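Local coordinates for DNAation factor-related protein 4 (Drosophila melanogaster, PDB 5XPC) that probably acts as a DNA endonuclease in apoptotic DNA fragmentation, this chain being its CIDE domain, which forms higher-order assemblies, at residues B[23-26]-B[32-35]. Numbering follows the deposited sequence.
Sequences YGIG and MLIA
I25 and L33 meet where the edge strand 22-27 of the sheet is followed by helix 30-40; they are the closest CA pair, 7.3 Å apart. This is the beta-beta-alpha start of the ubiquitin-like CIDE-N fold, in which the helix packs on one face of the mixed sheet. No hydrogen bond joins 23-26 to 32-35. The contact is mostly apolar and buried, with 138 Å² lost over both sides. The CB of I25 points at the helix. Its chi1 of -62° leaves CG2 anti to the backbone N, and this methyl meets L33 CD1 at 3.6 Å. L33 reaches back from the helix with CG extended away from its own N (chi1 -177°). L33 also packs on Y12 and V14 of strand 10-15 and L48 of strand 47-50, and I25 on V14. One edge of strand 22-27 bonds to strand 10-15 (Y23 with V14, I25 with Y12); at the other, Y23 and G24 continue the sheet in parallel with a strand of a second subunit, and G26 N bonds to D59 OD1 of that subunit. G26 O accepts a hydrogen bond from K36 NZ. M32 places its SD 4.2 Å from G26 O.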
loop_
_atom_site.group_PDB
_atom_site.type_symbol
_atom_site.label_atom_id
_atom_site.label_comp_id
_atom_site.label_asym_id
_atom_site.label_seq_id
_atom_site.Cartn_x
_atom_site.Cartn_y
_atom_site.Cartn_z
ATOM N N TYR B 23 -19.140 9.750 18.935
ATOM C CA TYR B 23 -20.303 10.047 18.116
ATOM C C TYR B 23 -20.140 9.469 16.723
ATOM O O TYR B 23 -19.081 9.614 16.103
ATOM C CB TYR B 23 -20.539 11.550 18.004
ATOM C CG TYR B 23 -20.799 12.200 19.329
ATOM C CD1 TYR B 23 -19.774 12.834 20.028
ATOM C CD2 TYR B 23 -22.064 12.162 19.902
ATOM C CE1 TYR B 23 -20.014 13.427 21.256
ATOM C CE2 TYR B 23 -22.310 12.756 21.125
ATOM C CZ TYR B 23 -21.280 13.386 21.797
ATOM O OH TYR B 23 -21.524 13.975 23.021
ATOM N N GLY B 24 -21.196 8.820 16.237
ATOM C CA GLY B 24 -21.331 8.558 14.815
ATOM C C GLY B 24 -22.024 9.759 14.203
ATOM O O GLY B 24 -23.021 10.249 14.741
ATOM N N ILE B 25 -21.479 10.244 13.090
ATOM C CA ILE B 25 -21.918 11.483 12.454
ATOM C C ILE B 25 -22.022 11.258 10.954
ATOM O O ILE B 25 -21.080 10.755 10.333
ATOM C CB ILE B 25 -20.936 12.638 12.734
ATOM C CG1 ILE B 25 -20.863 12.930 14.241
ATOM C CG2 ILE B 25 -21.330 13.875 11.944
ATOM C CD1 ILE B 25 -19.807 13.995 14.583
ATOM N N GLY B 26 -23.143 11.673 10.366
ATOM C CA GLY B 26 -23.290 11.658 8.915
ATOM C C GLY B 26 -22.885 12.994 8.312
ATOM O O GLY B 26 -23.257 14.056 8.813
ATOM N N MET B 32 -18.741 20.010 6.566
ATOM C CA MET B 32 -19.883 19.586 7.373
ATOM C C MET B 32 -19.452 18.698 8.539
ATOM O O MET B 32 -19.973 18.830 9.656
ATOM C CB MET B 32 -20.904 18.852 6.500
ATOM C CG MET B 32 -22.057 18.247 7.309
ATOM S SD MET B 32 -23.323 17.396 6.341
ATOM C CE MET B 32 -24.021 18.747 5.384
ATOM N N LEU B 33 -18.519 17.770 8.301
ATOM C CA LEU B 33 -18.123 16.856 9.368
ATOM C C LEU B 33 -17.462 17.611 10.508
ATOM O O LEU B 33 -17.723 17.328 11.684
ATOM C CB LEU B 33 -17.182 15.775 8.837
ATOM C CG LEU B 33 -16.744 14.699 9.840
ATOM C CD1 LEU B 33 -17.957 14.106 10.580
ATOM C CD2 LEU B 33 -15.974 13.577 9.120
ATOM N N ILE B 34 -16.618 18.593 10.176
ATOM C CA ILE B 34 -15.968 19.387 11.211
ATOM C C ILE B 34 -16.992 20.227 11.969
ATOM O O ILE B 34 -16.920 20.352 13.197
ATOM C CB ILE B 34 -14.856 20.251 10.591
ATOM C CG1 ILE B 34 -13.694 19.356 10.154
ATOM C CG2 ILE B 34 -14.396 21.332 11.578
ATOM C CD1 ILE B 34 -12.540 20.098 9.567
ATOM N N ALA B 35 -17.958 20.812 11.261
ATOM C CA ALA B 35 -18.961 21.631 11.937
ATOM C C ALA B 35 -19.795 20.796 12.904
ATOM O O ALA B 35 -20.062 21.220 14.037
ATOM C CB ALA B 35 -19.855 22.324 10.909
#